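Local coordinates for CRISPR-associated protein CasA/Cse1 (Thermus thermophilus, PDB 4AN8) that serves as a subunit of the Cascade ribonucleoprotein complex, which probably uses CRISPR RNA to recognise invading nucleic acids in bacterial adaptive immunity, at residues A283-A288 and F307-P312; L365-L370 and R447-A452; E375-K380 and E451-L456. One frame throughout, in Å; residues are numbered along the deposited sequence. Where two conformers were deposited one is given.

Interaction 1: residues A283-A288 and F307-P312; sequences AQRLDA and FSAMLP
The guanidinium of Arg285 carries the CB of Ala309 over one face, displaced from the middle of the group toward its rim; Ala309 CB lies 3.4 Å from Arg285 CZ. This is the placement in one of two deposited conformers, and the aliphatic part of the same arginine is modelled too close to the methyl, so the detail of this packing is doubtful. The polar end has two partners. Arg285 NE donates to Leu286 O over 3.2 Å, with an N-H...O angle of 142° and the acceptor close to the guanidinium plane, while NH1 forms a salt bridge with Asp306, just ahead of 307-312.

Most of the remaining evidence for the contact involves the backbone. Residues Ser308 to Leu311 form a type I beta turn, closed by Leu311 N to Ser308 O at 3.2 Å. Ala309 of the turn points its methyl at the strand, while Met310 presents its CA and CB. Met310 CA points a C-H at Gln284 O from 3.2 Å, at 155° at the hydrogen. Farther along the strand, a water bridges the segments: it accepts from Leu286 N at 2.7 Å and donates to Ala309 O at 2.9 Å. Beside the C-H...O contact, Met310 CB lies 4.3 Å from Ala283 CB. CG of this methionine sits between its own N and carbonyl carbon (chi1 72°), and the extended remainder leads away from the strand.

Strand 284-286 forms an antiparallel hairpin with 292-294. Ala283 and Met310 both pack on Phe192 of strand 191-195, whereas Phe307 and Ser308 rest on helix 372-403, placing the turn between that helix and the hairpin.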
loop_
_atom_site.group_PDB
_atom_site.type_symbol
_atom_site.label_atom_id
_atom_site.label_comp_id
_atom_site.label_asym_id
_atom_site.label_seq_id
_atom_site.Cartn_x
_atom_site.Cartn_y
_atom_site.Cartn_z
ATOM N N ALA A 283 7.971 -0.440 4.424
ATOM C CA ALA A 283 9.281 -1.075 4.390
ATOM C C ALA A 283 10.359 -0.111 3.879
ATOM O O ALA A 283 10.062 0.902 3.254
ATOM C CB ALA A 283 9.234 -2.280 3.534
ATOM N N GLN A 284 11.620 -0.418 4.142
ATOM C CA GLN A 284 12.684 0.479 3.713
ATOM C C GLN A 284 13.832 -0.281 3.069
ATOM O O GLN A 284 13.992 -1.497 3.277
ATOM C CB GLN A 284 13.177 1.348 4.874
ATOM C CG GLN A 284 12.226 2.487 5.245
ATOM C CD GLN A 284 12.725 3.309 6.431
ATOM O OE1 GLN A 284 13.264 2.765 7.393
ATOM N NE2 GLN A 284 12.561 4.631 6.353
ATOM N N ARG A 285 14.610 0.457 2.283
ATOM C CA ARG A 285 15.742 -0.080 1.550
ATOM C C ARG A 285 16.858 0.977 1.540
ATOM O O ARG A 285 16.600 2.168 1.797
ATOM C CB ARG A 285 15.276 -0.402 0.127
ATOM C CG ARG A 285 16.344 -0.883 -0.799
ATOM C CD ARG A 285 16.102 -0.446 -2.246
ATOM N NE ARG A 285 17.271 -0.760 -3.064
ATOM C CZ ARG A 285 17.263 -1.569 -4.116
ATOM N NH1 ARG A 285 16.133 -2.138 -4.522
ATOM N NH2 ARG A 285 18.390 -1.798 -4.772
ATOM N N LEU A 286 18.081 0.577 1.230
ATOM C CA LEU A 286 19.159 1.559 1.063
ATOM C C LEU A 286 19.275 1.982 -0.399
ATOM O O LEU A 286 19.076 1.168 -1.294
ATOM C CB LEU A 286 20.500 0.987 1.525
ATOM C CG LEU A 286 20.638 0.709 3.031
ATOM C CD1 LEU A 286 22.038 0.245 3.366
ATOM C CD2 LEU A 286 20.269 1.949 3.837
ATOM N N ASP A 287 19.586 3.249 -0.650
ATOM C CA ASP A 287 19.952 3.649 -2.008
ATOM C C ASP A 287 21.449 3.394 -2.210
ATOM O O ASP A 287 22.121 2.855 -1.323
ATOM C CB ASP A 287 19.596 5.113 -2.300
ATOM C CG ASP A 287 20.467 6.093 -1.540
ATOM O OD1 ASP A 287 21.498 5.664 -0.977
ATOM O OD2 ASP A 287 20.122 7.296 -1.513
ATOM N N ALA A 288 21.971 3.781 -3.370
ATOM C CA ALA A 288 23.380 3.551 -3.658
ATOM C C ALA A 288 24.304 4.291 -2.684
ATOM O O ALA A 288 25.430 3.858 -2.456
ATOM C CB ALA A 288 23.704 3.898 -5.104
ATOM N N PHE A 307 12.147 -6.819 -3.104
ATOM C CA PHE A 307 11.916 -7.694 -1.950
ATOM C C PHE A 307 13.180 -8.158 -1.184
ATOM O O PHE A 307 13.078 -8.507 -0.005
ATOM C CB PHE A 307 11.060 -8.924 -2.293
ATOM C CG PHE A 307 9.574 -8.648 -2.412
ATOM C CD1 PHE A 307 9.050 -7.377 -2.184
ATOM C CD2 PHE A 307 8.698 -9.680 -2.754
ATOM C CE1 PHE A 307 7.696 -7.153 -2.299
ATOM C CE2 PHE A 307 7.354 -9.469 -2.867
ATOM C CZ PHE A 307 6.838 -8.212 -2.631
ATOM N N SER A 308 14.348 -8.200 -1.824
ATOM C CA SER A 308 15.571 -8.575 -1.102
ATOM C C SER A 308 16.238 -7.346 -0.481
ATOM O O SER A 308 16.866 -7.441 0.567
ATOM C CB SER A 308 16.557 -9.291 -2.027
ATOM O OG SER A 308 16.988 -8.415 -3.054
ATOM N N ALA A 309 16.071 -6.195 -1.119
ATOM C CA ALA A 309 16.627 -4.957 -0.610
ATOM C C ALA A 309 15.923 -4.458 0.667
ATOM O O ALA A 309 16.486 -3.646 1.394
ATOM C CB ALA A 309 16.615 -3.871 -1.682
ATOM N N MET A 310 14.719 -4.937 0.947
ATOM C CA MET A 310 14.038 -4.513 2.168
ATOM C C MET A 310 14.556 -5.283 3.407
ATOM O O MET A 310 14.365 -4.847 4.539
ATOM C CB MET A 310 12.522 -4.667 2.023
ATOM C CG MET A 310 12.063 -6.096 2.048
ATOM S SD MET A 310 10.339 -6.281 1.572
ATOM C CE MET A 310 10.126 -8.056 1.635
ATOM N N LEU A 311 15.197 -6.426 3.160
ATOM C CA LEU A 311 15.853 -7.255 4.184
ATOM C C LEU A 311 17.004 -6.563 4.931
ATOM O O LEU A 311 17.822 -5.846 4.329
ATOM C CB LEU A 311 16.409 -8.516 3.532
ATOM C CG LEU A 311 15.480 -9.698 3.266
ATOM C CD1 LEU A 311 14.046 -9.275 3.079
ATOM C CD2 LEU A 311 15.977 -10.463 2.060
ATOM N N PRO A 312 17.065 -6.766 6.255
ATOM C CA PRO A 312 18.175 -6.211 7.056
ATOM C C PRO A 312 19.554 -6.606 6.501
ATOM O O PRO A 312 20.445 -5.758 6.413
ATOM C CB PRO A 312 17.952 -6.827 8.447
ATOM C CG PRO A 312 16.466 -7.091 8.511
ATOM C CD PRO A 312 16.050 -7.445 7.084
HETATM O O HOH W 1 18.876 -2.031 1.180
#

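Interaction 2: residues L365-L370 and R447-A452; sequences LPSGLL and RVEEEA
Glu449 reaches across to the 366-369 loop, and its CB already points toward it, with Glu449 CB 4.8 Å from Gly368 CA. CG follows, anti to the carbonyl carbon, and Glu449 CG packs against Gly368 CA at 3.5 Å, an approach that the missing side chain of the glycine permits. The chain then bends at chi2, 97°, turning the carboxylate toward the loop backbone.

Of the two oxygens, OE1 lies beyond the CB corner of the proline, 4.0 Å from Pro366 CB. OE2 takes the polar contacts. Gly368 N donates to it almost straight, 173° at the hydrogen, although the modelled separation is too short for its value to be trusted. Ser367 OG also donates to Glu449 OE2, at 3.1 Å, arriving 51° out of the carboxylate plane. The nearby amide of Ser367 is badly angled and does not bond.

What the carboxylate grips is a type I beta turn, Pro366 to Leu369, which links strand 354-364 to helix 372-403; its own closing bond, Leu369 N to Pro366 O, is weak. The glutamate stands in the opposing connection, between helices 429-446 and 453-476.

Alongside, Val448 CG1 supplies the apolar half, meeting Pro366 CB and Leu369 CD1 at 4.0 Å each. Phe445 of helix 429-446 packs against the same proline and leucine.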
loop_
_atom_site.group_PDB
_atom_site.type_symbol
_atom_site.label_atom_id
_atom_site.label_comp_id
_atom_site.label_asym_id
_atom_site.label_seq_id
_atom_site.Cartn_x
_atom_site.Cartn_y
_atom_site.Cartn_z
ATOM N N LEU A 365 2.513 -15.478 0.784
ATOM C CA LEU A 365 3.298 -15.140 1.958
ATOM C C LEU A 365 3.891 -16.439 2.489
ATOM O O LEU A 365 3.282 -17.129 3.307
ATOM C CB LEU A 365 2.428 -14.471 3.019
ATOM C CG LEU A 365 3.188 -13.540 3.945
ATOM C CD1 LEU A 365 2.246 -12.597 4.660
ATOM C CD2 LEU A 365 4.004 -14.353 4.945
ATOM N N PRO A 366 5.080 -16.788 2.001
ATOM C CA PRO A 366 5.734 -18.086 2.243
ATOM C C PRO A 366 6.016 -18.290 3.729
ATOM O O PRO A 366 6.438 -17.349 4.379
ATOM C CB PRO A 366 7.048 -17.964 1.468
ATOM C CG PRO A 366 6.818 -16.800 0.486
ATOM C CD PRO A 366 5.913 -15.864 1.214
ATOM N N SER A 367 5.817 -19.495 4.247
ATOM C CA SER A 367 5.914 -19.726 5.687
ATOM C C SER A 367 7.276 -19.384 6.305
ATOM O O SER A 367 7.341 -18.855 7.416
ATOM C CB SER A 367 5.519 -21.165 6.025
ATOM O OG SER A 367 6.218 -22.089 5.211
ATOM N N GLY A 368 8.359 -19.681 5.596
ATOM C CA GLY A 368 9.685 -19.474 6.156
ATOM C C GLY A 368 10.420 -18.298 5.543
ATOM O O GLY A 368 11.649 -18.284 5.486
ATOM N N LEU A 369 9.661 -17.294 5.110
ATOM C CA LEU A 369 10.217 -16.202 4.324
ATOM C C LEU A 369 11.389 -15.540 5.045
ATOM O O LEU A 369 12.425 -15.272 4.434
ATOM C CB LEU A 369 9.129 -15.180 3.952
ATOM C CG LEU A 369 9.654 -13.909 3.275
ATOM C CD1 LEU A 369 10.242 -14.271 1.922
ATOM C CD2 LEU A 369 8.586 -12.829 3.142
ATOM N N LEU A 370 11.256 -15.307 6.345
ATOM C CA LEU A 370 12.288 -14.555 7.061
ATOM C C LEU A 370 13.357 -15.404 7.760
ATOM O O LEU A 370 13.920 -14.995 8.771
ATOM C CB LEU A 370 11.663 -13.547 8.037
ATOM C CG LEU A 370 10.883 -12.375 7.419
ATOM C CD1 LEU A 370 10.442 -11.382 8.478
ATOM C CD2 LEU A 370 11.696 -11.656 6.359
ATOM N N ARG A 447 7.845 -20.880 -2.865
ATOM C CA ARG A 447 8.761 -21.967 -2.501
ATOM C C ARG A 447 10.149 -21.470 -2.085
ATOM O O ARG A 447 11.130 -22.208 -2.140
ATOM C CB ARG A 447 8.871 -22.984 -3.639
ATOM C CG ARG A 447 7.536 -23.556 -4.082
ATOM C CD ARG A 447 7.704 -24.624 -5.152
ATOM N NE ARG A 447 6.547 -24.692 -6.043
ATOM C CZ ARG A 447 6.444 -25.516 -7.085
ATOM N NH1 ARG A 447 7.438 -26.354 -7.370
ATOM N NH2 ARG A 447 5.350 -25.501 -7.843
ATOM N N VAL A 448 10.226 -20.223 -1.642
ATOM C CA VAL A 448 11.517 -19.601 -1.397
ATOM C C VAL A 448 12.356 -20.335 -0.339
ATOM O O VAL A 448 13.576 -20.202 -0.310
ATOM C CB VAL A 448 11.370 -18.074 -1.060
ATOM C CG1 VAL A 448 10.946 -17.868 0.391
ATOM C CG2 VAL A 448 12.667 -17.325 -1.380
ATOM N N GLU A 449 11.703 -21.105 0.526
ATOM C CA GLU A 449 12.410 -21.820 1.588
ATOM C C GLU A 449 13.232 -22.996 1.042
ATOM O O GLU A 449 14.375 -23.201 1.435
ATOM C CB GLU A 449 11.430 -22.322 2.655
ATOM C CG GLU A 449 10.610 -21.233 3.320
ATOM C CD GLU A 449 9.210 -21.055 2.707
ATOM O OE1 GLU A 449 9.025 -21.390 1.504
ATOM O OE2 GLU A 449 8.299 -20.584 3.445
ATOM N N GLU A 450 12.626 -23.766 0.142
ATOM C CA GLU A 450 13.255 -24.931 -0.472
ATOM C C GLU A 450 14.476 -24.586 -1.309
ATOM O O GLU A 450 14.453 -23.623 -2.075
ATOM C CB GLU A 450 12.236 -25.644 -1.360
ATOM C CG GLU A 450 10.981 -26.033 -0.622
ATOM C CD GLU A 450 9.792 -26.218 -1.536
ATOM O OE1 GLU A 450 9.954 -26.801 -2.631
ATOM O OE2 GLU A 450 8.689 -25.770 -1.153
ATOM N N GLU A 451 15.532 -25.389 -1.170
ATOM C CA GLU A 451 16.742 -25.259 -1.988
ATOM C C GLU A 451 16.432 -25.434 -3.474
ATOM O O GLU A 451 16.971 -24.724 -4.322
ATOM C CB GLU A 451 17.776 -26.301 -1.572
ATOM C CG GLU A 451 18.144 -26.283 -0.102
ATOM C CD GLU A 451 19.071 -27.423 0.263
ATOM O OE1 GLU A 451 19.056 -28.450 -0.450
ATOM O OE2 GLU A 451 19.821 -27.293 1.255
ATOM N N ALA A 452 15.560 -26.391 -3.774
ATOM C CA ALA A 452 15.147 -26.689 -5.140
ATOM C C ALA A 452 14.687 -25.453 -5.924
ATOM O O ALA A 452 14.677 -25.454 -7.156
ATOM C CB ALA A 452 14.023 -27.731 -5.118
#

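Interaction 3: residues E375-K380 and E451-L456; sequences EENLEK and EASLDL
Two helices of the C-terminal helical bundle, 372-403 and 453-476, meet where Leu454, in the first turn of the later helix, reaches the Asn377 to Lys380 face of the earlier one. The nearest CA pair across the segments is Asn377 and Leu454, 6.7 Å apart. Leu454 has the largest single share of the contact, and its two methyls divide the opposing surface. Leu454 CD1 lies 3.6 Å from the backbone O of Asn377 and 4.0 Å from Lys380 CB, touching residues one helical turn apart. Leu454 CD2 lies 3.9 Å from Asn377 CB. Its modelled approach to the amide oxygen of that asparagine is a clash, so the exact rotation of the leucine end is doubtful.

In this helical bundle the short connection 447-452 joins helix 429-446 to 453-476, and its backbone is what the asparagine binds. With CG anti to the carbonyl carbon (chi1 -72°), the Asn377 amide extends toward that loop, and ND2 donates to Val448 O. The buried amide nitrogen is thereby satisfied and its rotation constrained.

Ser453 OG is 4.1 Å from Asn377 ND2, too far for a bond; it pairs instead with Glu450 O, three residues back in the chain. Also near the amide, Glu451 CA lies 4.3 Å from Asn377 ND2, although the glutamate itself is poorly ordered. At the outer margin Lys380 contributes its CB, while the rest of its chain leads away from Leu454. Leu378 points away from 451-456, packing on Phe441 and Phe445 of helix 429-446.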
loop_
_atom_site.group_PDB
_atom_site.type_symbol
_atom_site.label_atom_id
_atom_site.label_comp_id
_atom_site.label_asym_id
_atom_site.label_seq_id
_atom_site.Cartn_x
_atom_site.Cartn_y
_atom_site.Cartn_z
ATOM N N GLU A 375 15.961 -16.206 2.869
ATOM C CA GLU A 375 16.458 -14.876 2.521
ATOM C C GLU A 375 17.600 -15.009 1.521
ATOM O O GLU A 375 17.710 -14.227 0.579
ATOM C CB GLU A 375 16.871 -14.076 3.759
ATOM C CG GLU A 375 15.666 -13.673 4.620
ATOM C CD GLU A 375 16.004 -12.765 5.792
ATOM O OE1 GLU A 375 17.101 -12.166 5.825
ATOM O OE2 GLU A 375 15.153 -12.641 6.690
ATOM N N GLU A 376 18.431 -16.028 1.727
ATOM C CA GLU A 376 19.563 -16.303 0.855
ATOM C C GLU A 376 19.066 -16.638 -0.541
ATOM O O GLU A 376 19.555 -16.088 -1.530
ATOM C CB GLU A 376 20.390 -17.461 1.423
ATOM C CG GLU A 376 21.231 -18.218 0.406
ATOM C CD GLU A 376 21.805 -19.511 0.972
ATOM O OE1 GLU A 376 22.222 -19.521 2.151
ATOM O OE2 GLU A 376 21.832 -20.523 0.237
ATOM N N ASN A 377 18.087 -17.531 -0.617
ATOM C CA ASN A 377 17.489 -17.886 -1.902
ATOM C C ASN A 377 16.893 -16.681 -2.630
ATOM O O ASN A 377 17.060 -16.536 -3.845
ATOM C CB ASN A 377 16.435 -18.977 -1.738
ATOM C CG ASN A 377 17.041 -20.311 -1.427
ATOM O OD1 ASN A 377 18.196 -20.566 -1.769
ATOM N ND2 ASN A 377 16.283 -21.174 -0.757
ATOM N N LEU A 378 16.204 -15.825 -1.885
ATOM C CA LEU A 378 15.567 -14.652 -2.471
ATOM C C LEU A 378 16.632 -13.712 -3.022
ATOM O O LEU A 378 16.504 -13.201 -4.129
ATOM C CB LEU A 378 14.698 -13.936 -1.432
ATOM C CG LEU A 378 13.851 -12.756 -1.914
ATOM C CD1 LEU A 378 12.958 -13.153 -3.110
ATOM C CD2 LEU A 378 13.001 -12.218 -0.759
ATOM N N GLU A 379 17.693 -13.506 -2.250
ATOM C CA GLU A 379 18.807 -12.674 -2.682
ATOM C C GLU A 379 19.390 -13.180 -4.018
ATOM O O GLU A 379 19.582 -12.411 -4.956
ATOM C CB GLU A 379 19.882 -12.649 -1.589
ATOM C CG GLU A 379 20.883 -11.509 -1.684
ATOM C CD GLU A 379 21.776 -11.403 -0.443
ATOM O OE1 GLU A 379 21.486 -12.082 0.568
ATOM O OE2 GLU A 379 22.767 -10.641 -0.477
ATOM N N LYS A 380 19.670 -14.476 -4.101
ATOM C CA LYS A 380 20.219 -15.056 -5.329
ATOM C C LYS A 380 19.241 -14.934 -6.498
ATOM O O LYS A 380 19.615 -14.525 -7.586
ATOM C CB LYS A 380 20.567 -16.544 -5.134
ATOM C CG LYS A 380 21.733 -16.839 -4.190
ATOM C CD LYS A 380 21.989 -18.350 -4.111
ATOM C CE LYS A 380 22.969 -18.728 -3.000
ATOM N NZ LYS A 380 24.288 -18.050 -3.145
ATOM N N GLU A 451 15.532 -25.389 -1.170
ATOM C CA GLU A 451 16.742 -25.259 -1.988
ATOM C C GLU A 451 16.432 -25.434 -3.474
ATOM O O GLU A 451 16.971 -24.724 -4.322
ATOM C CB GLU A 451 17.776 -26.301 -1.572
ATOM C CG GLU A 451 18.144 -26.283 -0.102
ATOM C CD GLU A 451 19.071 -27.423 0.263
ATOM O OE1 GLU A 451 19.056 -28.450 -0.450
ATOM O OE2 GLU A 451 19.821 -27.293 1.255
ATOM N N ALA A 452 15.560 -26.391 -3.774
ATOM C CA ALA A 452 15.147 -26.689 -5.140
ATOM C C ALA A 452 14.687 -25.453 -5.924
ATOM O O ALA A 452 14.677 -25.454 -7.156
ATOM C CB ALA A 452 14.023 -27.731 -5.118
ATOM N N SER A 453 14.288 -24.411 -5.206
ATOM C CA SER A 453 13.542 -23.306 -5.817
ATOM C C SER A 453 14.369 -22.450 -6.781
ATOM O O SER A 453 13.833 -21.930 -7.747
ATOM C CB SER A 453 12.904 -22.423 -4.738
ATOM O OG SER A 453 13.901 -21.756 -3.984
ATOM N N LEU A 454 15.663 -22.300 -6.519
ATOM C CA LEU A 454 16.528 -21.545 -7.427
ATOM C C LEU A 454 16.480 -22.138 -8.819
ATOM O O LEU A 454 16.476 -21.410 -9.819
ATOM C CB LEU A 454 17.978 -21.547 -6.954
ATOM C CG LEU A 454 18.439 -20.436 -6.017
ATOM C CD1 LEU A 454 17.683 -19.124 -6.274
ATOM C CD2 LEU A 454 18.308 -20.896 -4.571
ATOM N N ASP A 455 16.436 -23.464 -8.873
ATOM C CA ASP A 455 16.427 -24.176 -10.140
ATOM C C ASP A 455 15.169 -23.868 -10.932
ATOM O O ASP A 455 15.235 -23.631 -12.137
ATOM C CB ASP A 455 16.574 -25.683 -9.916
ATOM C CG ASP A 455 17.901 -26.045 -9.268
ATOM O OD1 ASP A 455 18.939 -25.460 -9.654
ATOM O OD2 ASP A 455 17.901 -26.907 -8.364
ATOM N N LEU A 456 14.023 -23.865 -10.264
ATOM C CA LEU A 456 12.788 -23.476 -10.930
ATOM C C LEU A 456 12.932 -22.057 -11.482
ATOM O O LEU A 456 12.481 -21.754 -12.584
ATOM C CB LEU A 456 11.596 -23.559 -9.975
ATOM C CG LEU A 456 11.070 -24.966 -9.682
ATOM C CD1 LEU A 456 10.781 -25.712 -10.982
ATOM C CD2 LEU A 456 12.035 -25.759 -8.802
#

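In the fold
Interactions 2 and 3 form one continuous patch: their centres are 8 Å apart, they share Glu451 and Ala452, and Arg447 O comes within 3.2 Å of Ser453 CB. Interaction 1 lies 18 Å from interaction 3 between centres but joins it through helix 372-403, where Phe307 O is 3.8 Å from Leu378 CD2 and Leu311 CG is 3.9 Å from Glu375 OE1. Interactions 1 and 2 do not touch; their nearest atoms are about 5 Å apart. Phe445 of helix 429-446 nevertheless serves all three neighbourhoods, meeting Phe307, then Pro366 and Leu369, then Leu378. The set thus links the 284-294 hairpin region to the C-terminal helices.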